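Local coordinates for uncharacterized protein (PDB 3R6A) that is of unknown function but adopts the mixed beta-sheet fold of the glyoxalase/bleomycin resistance protein/dioxygenase superfamily, at residues R101-R106 / I113-H118; L6-R11 / A69-D74; N86-I91 / V105-G110; L12-L17 / L53-E58. One frame throughout, in Å; residues are numbered along the deposited sequence.

Contact 1 (R101-R106 / I113-H118); sequences RNMTVR and IEYVEH
Met103 and Tyr115 face each other as a hydrogen-bonded pair in an antiparallel hairpin, flanked along the same face by the pairs Arg101-Glu117 and Val105-Ile113. Met103, present as selenomethionine, has its CG wedged between the backbone N and the carbonyl carbon (chi1 66°), which leans it obliquely against its partner: CG lies 3.8 Å from Tyr115 CB, and CE reaches 3.9 Å from Tyr115 CG. Val105 meets the ring farther out, with CG2 3.8 Å from Tyr115 CD2. A long flexible chain and a compact branched one thus fit one tyrosine, whose OH continues to His107 NE2; Leu83 of helix 76-84 packs on Met103, Val105 and Tyr115. At the end of the hairpin, Glu117 stretches away from its backbone N (chi1 -176°) and runs alongside Arg101. Their guanidinium and carboxylate planes are nearly perpendicular, 87° apart, and the salt bridge is long, with Arg101 NH1 3.6 Å from Glu117 OE1. Each has another partner, Asp77 for Arg101 NH2 and the backbone N of Leu76 for Glu117 OE1. The chemistry therefore changes along one face, from buried carbon contacts to a partly exposed charge pair shared with the start of helix 76-84.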
loop_
_atom_site.group_PDB
_atom_site.type_symbol
_atom_site.label_atom_id
_atom_site.label_comp_id
_atom_site.label_asym_id
_atom_site.label_seq_id
_atom_site.Cartn_x
_atom_site.Cartn_y
_atom_site.Cartn_z
ATOM N N ARG B 101 10.557 -11.209 12.674
ATOM C CA ARG B 101 10.707 -12.200 11.608
ATOM C C ARG B 101 9.882 -11.779 10.403
ATOM O O ARG B 101 8.805 -11.216 10.558
ATOM C CB ARG B 101 10.208 -13.571 12.068
ATOM C CG ARG B 101 10.959 -14.185 13.227
ATOM C CD ARG B 101 10.140 -15.327 13.815
ATOM N NE ARG B 101 9.915 -16.405 12.855
ATOM C CZ ARG B 101 8.821 -17.161 12.824
ATOM N NH1 ARG B 101 7.843 -16.953 13.695
ATOM N NH2 ARG B 101 8.707 -18.131 11.931
ATOM N N ASN B 102 10.383 -12.051 9.202
ATOM C CA ASN B 102 9.636 -11.702 7.996
ATOM C C ASN B 102 9.690 -12.853 7.006
ATOM O O ASN B 102 10.469 -13.793 7.164
ATOM C CB ASN B 102 10.222 -10.485 7.267
ATOM C CG ASN B 102 10.538 -9.321 8.182
ATOM O OD1 ASN B 102 9.839 -9.062 9.157
ATOM N ND2 ASN B 102 11.595 -8.586 7.840
HETATM N N MSE B 103 8.843 -12.757 5.987
HETATM C CA MSE B 103 8.807 -13.717 4.890
HETATM C C MSE B 103 8.130 -13.003 3.734
HETATM O O MSE B 103 7.318 -12.097 3.939
HETATM C CB MSE B 103 8.038 -14.992 5.253
HETATM C CG MSE B 103 6.556 -14.816 5.498
HETATM SE SE MSE B 103 5.709 -16.539 5.811
HETATM C CE MSE B 103 3.881 -15.927 6.005
ATOM N N THR B 104 8.493 -13.381 2.518
ATOM C CA THR B 104 7.898 -12.778 1.334
ATOM C C THR B 104 7.141 -13.892 0.643
ATOM O O THR B 104 7.641 -15.007 0.511
ATOM C CB THR B 104 8.974 -12.175 0.419
ATOM O OG1 THR B 104 9.638 -11.114 1.121
ATOM C CG2 THR B 104 8.338 -11.601 -0.847
ATOM N N VAL B 105 5.928 -13.585 0.210
ATOM C CA VAL B 105 5.068 -14.594 -0.383
ATOM C C VAL B 105 4.461 -14.192 -1.711
ATOM O O VAL B 105 4.080 -13.043 -1.900
ATOM C CB VAL B 105 3.904 -14.906 0.586
ATOM C CG1 VAL B 105 2.964 -15.944 -0.017
ATOM C CG2 VAL B 105 4.454 -15.375 1.924
ATOM N N ARG B 106 4.371 -15.149 -2.631
ATOM C CA ARG B 106 3.732 -14.890 -3.911
ATOM C C ARG B 106 2.369 -15.564 -3.845
ATOM O O ARG B 106 2.272 -16.793 -3.821
ATOM C CB ARG B 106 4.531 -15.474 -5.087
ATOM C CG ARG B 106 3.866 -15.213 -6.448
ATOM C CD ARG B 106 4.653 -15.843 -7.599
ATOM N NE ARG B 106 4.119 -15.476 -8.915
ATOM C CZ ARG B 106 3.038 -16.012 -9.476
ATOM N NH1 ARG B 106 2.348 -16.957 -8.853
ATOM N NH2 ARG B 106 2.642 -15.595 -10.670
ATOM N N ILE B 113 3.629 -10.247 -1.462
ATOM C CA ILE B 113 3.409 -9.570 -0.193
ATOM C C ILE B 113 4.453 -9.929 0.853
ATOM O O ILE B 113 4.866 -11.087 0.964
ATOM C CB ILE B 113 2.024 -9.947 0.381
ATOM C CG1 ILE B 113 0.920 -9.559 -0.610
ATOM C CG2 ILE B 113 1.828 -9.289 1.754
ATOM C CD1 ILE B 113 0.754 -8.064 -0.827
ATOM N N GLU B 114 4.884 -8.930 1.615
ATOM C CA GLU B 114 5.843 -9.171 2.682
ATOM C C GLU B 114 5.050 -9.286 3.979
ATOM O O GLU B 114 4.283 -8.385 4.324
ATOM C CB GLU B 114 6.844 -8.020 2.804
ATOM C CG GLU B 114 7.748 -8.156 4.014
ATOM C CD GLU B 114 8.618 -6.938 4.234
ATOM O OE1 GLU B 114 8.117 -5.809 4.037
ATOM O OE2 GLU B 114 9.796 -7.114 4.617
ATOM N N TYR B 115 5.208 -10.407 4.673
ATOM C CA TYR B 115 4.528 -10.625 5.949
ATOM C C TYR B 115 5.556 -10.396 7.051
ATOM O O TYR B 115 6.643 -10.978 7.034
ATOM C CB TYR B 115 3.985 -12.054 6.031
ATOM C CG TYR B 115 2.770 -12.285 5.166
ATOM C CD1 TYR B 115 1.491 -12.319 5.722
ATOM C CD2 TYR B 115 2.894 -12.471 3.788
ATOM C CE1 TYR B 115 0.368 -12.538 4.933
ATOM C CE2 TYR B 115 1.775 -12.687 2.988
ATOM C CZ TYR B 115 0.515 -12.724 3.569
ATOM O OH TYR B 115 -0.595 -12.983 2.797
ATOM N N VAL B 116 5.211 -9.551 8.015
ATOM C CA VAL B 116 6.137 -9.242 9.095
ATOM C C VAL B 116 5.529 -9.489 10.463
ATOM O O VAL B 116 4.349 -9.229 10.687
ATOM C CB VAL B 116 6.581 -7.768 9.018
ATOM C CG1 VAL B 116 7.574 -7.461 10.131
ATOM C CG2 VAL B 116 7.191 -7.481 7.656
ATOM N N GLU B 117 6.352 -9.993 11.376
ATOM C CA GLU B 117 5.933 -10.255 12.743
ATOM C C GLU B 117 6.919 -9.496 13.622
ATOM O O GLU B 117 8.124 -9.710 13.531
ATOM C CB GLU B 117 6.016 -11.752 13.045
ATOM C CG GLU B 117 5.503 -12.145 14.421
ATOM C CD GLU B 117 5.742 -13.611 14.729
ATOM O OE1 GLU B 117 5.206 -14.473 14.001
ATOM O OE2 GLU B 117 6.475 -13.902 15.698
ATOM N N HIS B 118 6.412 -8.592 14.451
ATOM C CA HIS B 118 7.269 -7.811 15.333
ATOM C C HIS B 118 7.453 -8.508 16.676
ATOM O O HIS B 118 6.506 -9.062 17.237
ATOM C CB HIS B 118 6.668 -6.417 15.548
ATOM C CG HIS B 118 6.839 -5.494 14.380
ATOM N ND1 HIS B 118 6.115 -4.330 14.243
ATOM C CD2 HIS B 118 7.673 -5.548 13.315
ATOM C CE1 HIS B 118 6.496 -3.705 13.142
ATOM N NE2 HIS B 118 7.440 -4.422 12.562
#

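Contact 2 (L6-R11 / A69-D74); sequences LQILSR and ATFLVD
Strands 6-11 and 69-73 run antiparallel with axes 4.7 Å apart, and their ladder is offset by a classic beta bulge in which Leu6 and Gln7 both face Leu72. Leu72 O is gripped twice, by Leu6 N at 2.8 Å and by Gln7 N at a longer 3.3 Å. From Gln7 to Leu9 the pairing is regular, and Leu9 N reaches Thr70 O in a short, nearly straight bond of 2.7 Å. Gln7 and Leu72 project side by side from one face. Leu72 holds CG on the far side from its backbone N (chi1 176°), and its CD2 comes 3.5 Å from Gln7 OE1, an amide at a partly exposed margin. On the other face Ile8 and Phe71 lie alongside each other, with Ile8 CG2 3.8 Å from Phe71 CE1; these bulky apolar groups suit a face that packs on the second subunit, where Ser10 OG also bonds Ser10 OG of that chain. Arg11 folds at chi3 (67°), bringing NH1 to the neighbourhood of Thr70 OG1, which lies at the edge of the guanidinium, near its plane. Glu114 OE1 forms a salt bridge with Arg11 NH1, probably offsetting the buried charge, and a hydrogen bond with Thr70 OG1; Phe64 O accepts from Arg11 NH2. The pairing lies mid-sheet, where strands 5-14 and 69-73 join the two four-stranded halves of the glyoxalase-superfamily fold.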
loop_
_atom_site.group_PDB
_atom_site.type_symbol
_atom_site.label_atom_id
_atom_site.label_comp_id
_atom_site.label_asym_id
_atom_site.label_seq_id
_atom_site.Cartn_x
_atom_site.Cartn_y
_atom_site.Cartn_z
ATOM N N LEU B 6 -2.597 -7.230 11.692
ATOM C CA LEU B 6 -2.591 -6.083 12.593
ATOM C C LEU B 6 -2.620 -4.768 11.819
ATOM O O LEU B 6 -3.305 -3.822 12.205
ATOM C CB LEU B 6 -1.356 -6.137 13.495
ATOM C CG LEU B 6 -1.282 -7.346 14.434
ATOM C CD1 LEU B 6 0.031 -7.312 15.202
ATOM C CD2 LEU B 6 -2.463 -7.329 15.396
ATOM N N GLN B 7 -1.869 -4.713 10.725
ATOM C CA GLN B 7 -1.818 -3.518 9.889
ATOM C C GLN B 7 -1.444 -3.898 8.474
ATOM O O GLN B 7 -0.716 -4.867 8.257
ATOM C CB GLN B 7 -0.745 -2.532 10.360
ATOM C CG GLN B 7 -1.013 -1.768 11.630
ATOM C CD GLN B 7 0.009 -0.660 11.817
ATOM O OE1 GLN B 7 1.219 -0.902 11.785
ATOM N NE2 GLN B 7 -0.472 0.566 12.002
ATOM N N ILE B 8 -1.939 -3.121 7.518
ATOM C CA ILE B 8 -1.595 -3.323 6.118
ATOM C C ILE B 8 -0.830 -2.053 5.781
ATOM O O ILE B 8 -1.383 -0.952 5.827
ATOM C CB ILE B 8 -2.842 -3.448 5.232
ATOM C CG1 ILE B 8 -3.613 -4.712 5.625
ATOM C CG2 ILE B 8 -2.432 -3.496 3.759
ATOM C CD1 ILE B 8 -4.868 -4.973 4.794
ATOM N N LEU B 9 0.451 -2.206 5.473
ATOM C CA LEU B 9 1.299 -1.061 5.180
ATOM C C LEU B 9 1.544 -0.856 3.696
ATOM O O LEU B 9 1.952 -1.783 2.988
ATOM C CB LEU B 9 2.635 -1.227 5.913
ATOM C CG LEU B 9 2.493 -1.478 7.415
ATOM C CD1 LEU B 9 3.850 -1.823 8.014
ATOM C CD2 LEU B 9 1.906 -0.241 8.088
ATOM N N SER B 10 1.286 0.365 3.232
ATOM C CA SER B 10 1.492 0.723 1.830
ATOM C C SER B 10 2.939 1.174 1.674
ATOM O O SER B 10 3.465 1.898 2.516
ATOM C CB SER B 10 0.542 1.848 1.428
ATOM O OG SER B 10 -0.801 1.444 1.631
ATOM N N ARG B 11 3.562 0.766 0.576
ATOM C CA ARG B 11 4.964 1.065 0.329
ATOM C C ARG B 11 5.227 2.160 -0.691
ATOM O O ARG B 11 4.660 2.153 -1.780
ATOM C CB ARG B 11 5.668 -0.213 -0.129
ATOM C CG ARG B 11 5.590 -1.361 0.872
ATOM C CD ARG B 11 5.733 -2.710 0.168
ATOM N NE ARG B 11 7.065 -2.939 -0.401
ATOM C CZ ARG B 11 8.087 -3.469 0.267
ATOM N NH1 ARG B 11 7.943 -3.825 1.537
ATOM N NH2 ARG B 11 9.251 -3.671 -0.344
ATOM N N ALA B 69 2.804 -4.843 -1.065
ATOM C CA ALA B 69 2.489 -4.273 0.240
ATOM C C ALA B 69 3.067 -5.125 1.354
ATOM O O ALA B 69 3.568 -6.221 1.114
ATOM C CB ALA B 69 0.980 -4.164 0.406
ATOM N N THR B 70 2.991 -4.608 2.573
ATOM C CA THR B 70 3.506 -5.308 3.742
ATOM C C THR B 70 2.378 -5.519 4.745
ATOM O O THR B 70 1.650 -4.584 5.086
ATOM C CB THR B 70 4.644 -4.495 4.387
ATOM O OG1 THR B 70 5.757 -4.461 3.486
ATOM C CG2 THR B 70 5.074 -5.100 5.715
ATOM N N PHE B 71 2.223 -6.761 5.190
ATOM C CA PHE B 71 1.195 -7.103 6.160
ATOM C C PHE B 71 1.856 -7.377 7.497
ATOM O O PHE B 71 2.654 -8.305 7.612
ATOM C CB PHE B 71 0.438 -8.378 5.761
ATOM C CG PHE B 71 -0.440 -8.244 4.545
ATOM C CD1 PHE B 71 -0.518 -7.056 3.826
ATOM C CD2 PHE B 71 -1.194 -9.338 4.116
ATOM C CE1 PHE B 71 -1.328 -6.961 2.695
ATOM C CE2 PHE B 71 -2.005 -9.252 2.988
ATOM C CZ PHE B 71 -2.072 -8.059 2.278
ATOM N N LEU B 72 1.540 -6.563 8.500
ATOM C CA LEU B 72 2.065 -6.782 9.846
ATOM C C LEU B 72 1.070 -7.767 10.458
ATOM O O LEU B 72 -0.135 -7.501 10.487
ATOM C CB LEU B 72 2.082 -5.466 10.633
ATOM C CG LEU B 72 2.517 -5.490 12.100
ATOM C CD1 LEU B 72 3.914 -6.091 12.245
ATOM C CD2 LEU B 72 2.494 -4.065 12.634
ATOM N N VAL B 73 1.566 -8.910 10.924
ATOM C CA VAL B 73 0.697 -9.940 11.483
ATOM C C VAL B 73 1.097 -10.385 12.882
ATOM O O VAL B 73 2.211 -10.129 13.335
ATOM C CB VAL B 73 0.665 -11.188 10.558
ATOM C CG1 VAL B 73 0.253 -10.779 9.153
ATOM C CG2 VAL B 73 2.038 -11.850 10.517
ATOM N N ASP B 74 0.180 -11.067 13.559
ATOM C CA ASP B 74 0.438 -11.550 14.909
ATOM C C ASP B 74 1.332 -12.790 14.897
ATOM O O ASP B 74 2.202 -12.944 15.756
ATOM C CB ASP B 74 -0.889 -11.864 15.609
ATOM C CG ASP B 74 -1.600 -13.062 15.008
ATOM O OD1 ASP B 74 -1.501 -13.268 13.779
ATOM O OD2 ASP B 74 -2.272 -13.795 15.765
#

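Contact 3 (N86-I91 / V105-G110); sequences NGAEII and VRHSDG. With ACT (acetate ion), chain C.
Val105 turns CG1 opposite its backbone N (chi1 179°) toward Ala88, while Ile90 folds back at chi2 (-60°) so that its CD1 presses on Val105 CG2. The second contact is tight at 3.5 Å; Ala88 CB sits at a more relaxed 3.8 Å from Val105 CG1. Alanine suits this place, where Leu83 of helix 76-84 packs on it and also on Val105 and His107. The backbones meet at the hydrogen-bonded pair Glu89 and Arg106, whose two bonds are short and nearly straight, Arg106 N standing 2.8 Å from Glu89 O. Gly87 has a positive phi (74°), readily adopted by glycine, and its O approaches Ser108 CB at 3.4 Å. Past the strand, His107 to Gly110 form a type I turn, and the extended Arg106 chain lays one guanidinium face over Gly110 CA. A water links the segments, donating a hydrogen bond to Asn86 O and accepting one from Ser108 N at 2.8 Å. It also donates to an acetate ion, probably from the crystallisation liquor, which accepts a hydrogen bond from Asp109 N at 3.0 Å. The acetate OXT lies only 2.6 Å from Asp109 OD2, so one of the two acid groups probably keeps a proton; OD2 also bonds Tyr24 OH of the second subunit. Two strand bonds and apolar contacts thus join the strands, while at the turn one amide and the water donate to the acetate.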
loop_
_atom_site.group_PDB
_atom_site.type_symbol
_atom_site.label_atom_id
_atom_site.label_comp_id
_atom_site.label_asym_id
_atom_site.label_seq_id
_atom_site.Cartn_x
_atom_site.Cartn_y
_atom_site.Cartn_z
ATOM N N ASN B 86 -3.311 -22.689 0.420
ATOM C CA ASN B 86 -4.199 -21.937 -0.452
ATOM C C ASN B 86 -3.560 -21.390 -1.726
ATOM O O ASN B 86 -3.854 -20.272 -2.151
ATOM C CB ASN B 86 -4.866 -20.819 0.349
ATOM C CG ASN B 86 -5.974 -21.337 1.253
ATOM O OD1 ASN B 86 -7.088 -21.601 0.799
ATOM N ND2 ASN B 86 -5.667 -21.506 2.532
ATOM N N GLY B 87 -2.682 -22.190 -2.326
ATOM C CA GLY B 87 -2.040 -21.816 -3.576
ATOM C C GLY B 87 -0.948 -20.763 -3.571
ATOM O O GLY B 87 -0.538 -20.297 -4.635
ATOM N N ALA B 88 -0.465 -20.382 -2.394
ATOM C CA ALA B 88 0.590 -19.377 -2.312
ATOM C C ALA B 88 1.967 -20.024 -2.189
ATOM O O ALA B 88 2.098 -21.141 -1.677
ATOM C CB ALA B 88 0.341 -18.457 -1.124
ATOM N N GLU B 89 2.988 -19.318 -2.665
ATOM C CA GLU B 89 4.363 -19.804 -2.608
ATOM C C GLU B 89 5.186 -18.932 -1.667
ATOM O O GLU B 89 5.210 -17.709 -1.817
ATOM C CB GLU B 89 4.996 -19.756 -4.001
ATOM C CG GLU B 89 4.277 -20.585 -5.056
ATOM C CD GLU B 89 4.676 -22.046 -5.026
ATOM O OE1 GLU B 89 4.581 -22.677 -3.951
ATOM O OE2 GLU B 89 5.085 -22.566 -6.084
ATOM N N ILE B 90 5.850 -19.550 -0.694
ATOM C CA ILE B 90 6.693 -18.789 0.223
ATOM C C ILE B 90 8.030 -18.673 -0.495
ATOM O O ILE B 90 8.742 -19.669 -0.639
ATOM C CB ILE B 90 6.899 -19.532 1.555
ATOM C CG1 ILE B 90 5.547 -19.962 2.128
ATOM C CG2 ILE B 90 7.645 -18.638 2.536
ATOM C CD1 ILE B 90 4.593 -18.819 2.402
ATOM N N ILE B 91 8.375 -17.469 -0.949
ATOM C CA ILE B 91 9.617 -17.281 -1.688
ATOM C C ILE B 91 10.832 -16.779 -0.904
ATOM O O ILE B 91 11.956 -16.832 -1.407
ATOM C CB ILE B 91 9.386 -16.369 -2.919
ATOM C CG1 ILE B 91 8.892 -14.997 -2.475
ATOM C CG2 ILE B 91 8.352 -17.011 -3.852
ATOM C CD1 ILE B 91 8.583 -14.067 -3.630
ATOM N N VAL B 105 5.928 -13.585 0.210
ATOM C CA VAL B 105 5.068 -14.594 -0.383
ATOM C C VAL B 105 4.461 -14.192 -1.711
ATOM O O VAL B 105 4.080 -13.043 -1.900
ATOM C CB VAL B 105 3.904 -14.906 0.586
ATOM C CG1 VAL B 105 2.964 -15.944 -0.017
ATOM C CG2 VAL B 105 4.454 -15.375 1.924
ATOM N N ARG B 106 4.371 -15.149 -2.631
ATOM C CA ARG B 106 3.732 -14.890 -3.911
ATOM C C ARG B 106 2.369 -15.564 -3.845
ATOM O O ARG B 106 2.272 -16.793 -3.821
ATOM C CB ARG B 106 4.531 -15.474 -5.087
ATOM C CG ARG B 106 3.866 -15.213 -6.448
ATOM C CD ARG B 106 4.653 -15.843 -7.599
ATOM N NE ARG B 106 4.119 -15.476 -8.915
ATOM C CZ ARG B 106 3.038 -16.012 -9.476
ATOM N NH1 ARG B 106 2.348 -16.957 -8.853
ATOM N NH2 ARG B 106 2.642 -15.595 -10.670
ATOM N N HIS B 107 1.316 -14.758 -3.792
ATOM C CA HIS B 107 -0.039 -15.283 -3.752
ATOM C C HIS B 107 -0.348 -15.915 -5.109
ATOM O O HIS B 107 0.271 -15.571 -6.112
ATOM C CB HIS B 107 -1.034 -14.155 -3.481
ATOM C CG HIS B 107 -0.960 -13.596 -2.094
ATOM N ND1 HIS B 107 -1.659 -12.472 -1.710
ATOM C CD2 HIS B 107 -0.293 -14.019 -0.993
ATOM C CE1 HIS B 107 -1.428 -12.227 -0.431
ATOM N NE2 HIS B 107 -0.601 -13.150 0.027
ATOM N N SER B 108 -1.312 -16.827 -5.128
ATOM C CA SER B 108 -1.712 -17.496 -6.361
ATOM C C SER B 108 -2.034 -16.492 -7.468
ATOM O O SER B 108 -1.724 -16.726 -8.639
ATOM C CB SER B 108 -2.936 -18.382 -6.103
ATOM O OG SER B 108 -3.339 -19.043 -7.288
ATOM N N ASP B 109 -2.653 -15.371 -7.104
ATOM C CA ASP B 109 -3.009 -14.372 -8.103
ATOM C C ASP B 109 -1.820 -13.583 -8.623
ATOM O O ASP B 109 -1.977 -12.710 -9.471
ATOM C CB ASP B 109 -4.068 -13.401 -7.569
ATOM C CG ASP B 109 -3.586 -12.604 -6.374
ATOM O OD1 ASP B 109 -2.412 -12.178 -6.369
ATOM O OD2 ASP B 109 -4.394 -12.386 -5.449
ATOM N N GLY B 110 -0.630 -13.881 -8.110
ATOM C CA GLY B 110 0.555 -13.187 -8.584
ATOM C C GLY B 110 1.077 -12.075 -7.698
ATOM O O GLY B 110 2.211 -11.622 -7.873
HETATM C C ACT C . -5.530 -15.415 -4.944
HETATM O O ACT C . -4.340 -15.490 -4.647
HETATM O OXT ACT C . -6.048 -14.313 -5.130
HETATM C CH3 ACT C . -6.359 -16.668 -5.077
HETATM O O HOH W 1 -2.661 -17.515 -2.828
#

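Contact 4 (L12-L17 / L53-E58); sequences LYVADL and LIAGSE
The ring of Tyr13 is met obliquely by Ile54, whose CD1 comes 3.7 Å from Tyr13 CE1; the two side chains run alongside each other and point the same way. They belong to neighbouring parallel strands, 5-14 and 51-55, in the mixed sheet of the glyoxalase-superfamily fold. Tyr13 suits the spot because its ring carbons pack on Ile54 and on Leu61 of helix 58-61 while its OH bonds Arg11 NE. The opposite face of the sheet is aliphatic. Leu12 CB meets Leu53 CD2 at 3.8 Å, and Val14 carries CG2 between its backbone N and carbonyl carbon (chi1 -59° for CG1), against Ala55 CB. Leu17, at the start of helix 17-27, closes over this side, with CG 3.6 Å from Ala55 CB and CD2 3.7 Å from Leu53 CB; alanine is small enough to admit it. The strands exchange hydrogen bonds in parallel fashion: Leu12 O takes Ile54 N, and Ile54 O takes Val14 N. Gly56, with phi 166°, tolerates an extended backbone poorly suited to other residues just before Ser57 caps the next helix. Val14 O accepts Gly56 N at 3.0 Å while Ala55 CA also sits 3.0 Å from it.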
loop_
_atom_site.group_PDB
_atom_site.type_symbol
_atom_site.label_atom_id
_atom_site.label_comp_id
_atom_site.label_asym_id
_atom_site.label_seq_id
_atom_site.Cartn_x
_atom_site.Cartn_y
_atom_site.Cartn_z
ATOM N N LEU B 12 6.091 3.100 -0.323
ATOM C CA LEU B 12 6.486 4.182 -1.213
ATOM C C LEU B 12 8.008 4.108 -1.299
ATOM O O LEU B 12 8.683 3.793 -0.313
ATOM C CB LEU B 12 6.046 5.548 -0.671
ATOM C CG LEU B 12 4.539 5.802 -0.564
ATOM C CD1 LEU B 12 4.294 7.257 -0.185
ATOM C CD2 LEU B 12 3.858 5.487 -1.890
ATOM N N TYR B 13 8.535 4.396 -2.483
ATOM C CA TYR B 13 9.967 4.333 -2.742
ATOM C C TYR B 13 10.498 5.706 -3.105
ATOM O O TYR B 13 10.024 6.335 -4.050
ATOM C CB TYR B 13 10.212 3.350 -3.882
ATOM C CG TYR B 13 9.462 2.060 -3.682
ATOM C CD1 TYR B 13 10.039 0.994 -2.994
ATOM C CD2 TYR B 13 8.145 1.922 -4.128
ATOM C CE1 TYR B 13 9.323 -0.178 -2.752
ATOM C CE2 TYR B 13 7.424 0.759 -3.891
ATOM C CZ TYR B 13 8.018 -0.286 -3.203
ATOM O OH TYR B 13 7.304 -1.435 -2.965
ATOM N N VAL B 14 11.493 6.159 -2.349
ATOM C CA VAL B 14 12.075 7.475 -2.561
ATOM C C VAL B 14 13.600 7.425 -2.549
ATOM O O VAL B 14 14.198 6.456 -2.084
ATOM C CB VAL B 14 11.588 8.458 -1.473
ATOM C CG1 VAL B 14 10.063 8.557 -1.514
ATOM C CG2 VAL B 14 12.059 7.994 -0.096
ATOM N N ALA B 15 14.221 8.484 -3.056
ATOM C CA ALA B 15 15.675 8.557 -3.112
ATOM C C ALA B 15 16.274 8.843 -1.739
ATOM O O ALA B 15 17.289 8.254 -1.361
ATOM C CB ALA B 15 16.097 9.636 -4.100
ATOM N N ASP B 16 15.645 9.742 -0.990
ATOM C CA ASP B 16 16.147 10.102 0.333
ATOM C C ASP B 16 15.017 10.331 1.325
ATOM O O ASP B 16 14.048 11.023 1.020
ATOM C CB ASP B 16 17.007 11.363 0.232
ATOM C CG ASP B 16 18.210 11.174 -0.673
ATOM O OD1 ASP B 16 19.116 10.393 -0.306
ATOM O OD2 ASP B 16 18.247 11.798 -1.755
ATOM N N LEU B 17 15.154 9.759 2.519
ATOM C CA LEU B 17 14.129 9.895 3.547
ATOM C C LEU B 17 13.880 11.303 4.072
ATOM O O LEU B 17 12.730 11.721 4.191
ATOM C CB LEU B 17 14.443 8.994 4.746
ATOM C CG LEU B 17 14.182 7.494 4.621
ATOM C CD1 LEU B 17 14.509 6.810 5.943
ATOM C CD2 LEU B 17 12.726 7.256 4.247
ATOM N N LEU B 53 8.110 4.023 4.119
ATOM C CA LEU B 53 8.957 4.751 3.185
ATOM C C LEU B 53 10.283 4.008 3.065
ATOM O O LEU B 53 10.995 3.825 4.057
ATOM C CB LEU B 53 9.214 6.177 3.684
ATOM C CG LEU B 53 8.062 7.173 3.632
ATOM C CD1 LEU B 53 8.496 8.482 4.295
ATOM C CD2 LEU B 53 7.654 7.423 2.179
ATOM N N ILE B 54 10.600 3.572 1.848
ATOM C CA ILE B 54 11.834 2.845 1.573
ATOM C C ILE B 54 12.701 3.760 0.712
ATOM O O ILE B 54 12.302 4.130 -0.391
ATOM C CB ILE B 54 11.520 1.542 0.814
ATOM C CG1 ILE B 54 10.508 0.723 1.622
ATOM C CG2 ILE B 54 12.799 0.746 0.576
ATOM C CD1 ILE B 54 9.989 -0.497 0.905
ATOM N N ALA B 55 13.877 4.129 1.222
ATOM C CA ALA B 55 14.765 5.038 0.506
ATOM C C ALA B 55 16.085 4.415 0.081
ATOM O O ALA B 55 16.663 3.599 0.795
ATOM C CB ALA B 55 15.034 6.275 1.364
ATOM N N GLY B 56 16.556 4.821 -1.093
ATOM C CA GLY B 56 17.810 4.310 -1.617
ATOM C C GLY B 56 17.941 4.647 -3.090
ATOM O O GLY B 56 17.038 5.244 -3.677
ATOM N N SER B 57 19.063 4.267 -3.692
ATOM C CA SER B 57 19.285 4.538 -5.110
ATOM C C SER B 57 18.273 3.760 -5.935
ATOM O O SER B 57 17.738 2.750 -5.477
ATOM C CB SER B 57 20.696 4.112 -5.515
ATOM O OG SER B 57 20.858 2.712 -5.352
ATOM N N GLU B 58 18.019 4.218 -7.156
ATOM C CA GLU B 58 17.065 3.533 -8.018
ATOM C C GLU B 58 17.433 2.064 -8.178
ATOM O O GLU B 58 16.560 1.214 -8.339
ATOM C CB GLU B 58 16.998 4.213 -9.389
ATOM C CG GLU B 58 16.272 5.555 -9.371
ATOM C CD GLU B 58 14.794 5.423 -9.023
ATOM O OE1 GLU B 58 14.473 4.849 -7.959
ATOM O OE2 GLU B 58 13.949 5.898 -9.816
#

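How the contacts relate
All four contacts pair strands of one mixed sheet, but at different depths. Contacts 2 and 4 are buried and share strand 5-14, which pairs antiparallel with 69-73 in the first and parallel with 51-55 in the second; they touch where Arg11 NH2 packs on Ile54 CD1. Contact 4 is mainly aliphatic, whereas contact 2 has the buried Arg11-Glu114 salt bridge beside it, Glu114 coming from contact 1. Contacts 1 and 3 share Val105 and Arg106 on strand 100-106. Contact 1 is partly buried; contact 3, about 17 Å from the chain centre to its own centre, is the most exposed and adds a turn, a water and a bound acetate to its strand bonds. Each also touches the second subunit.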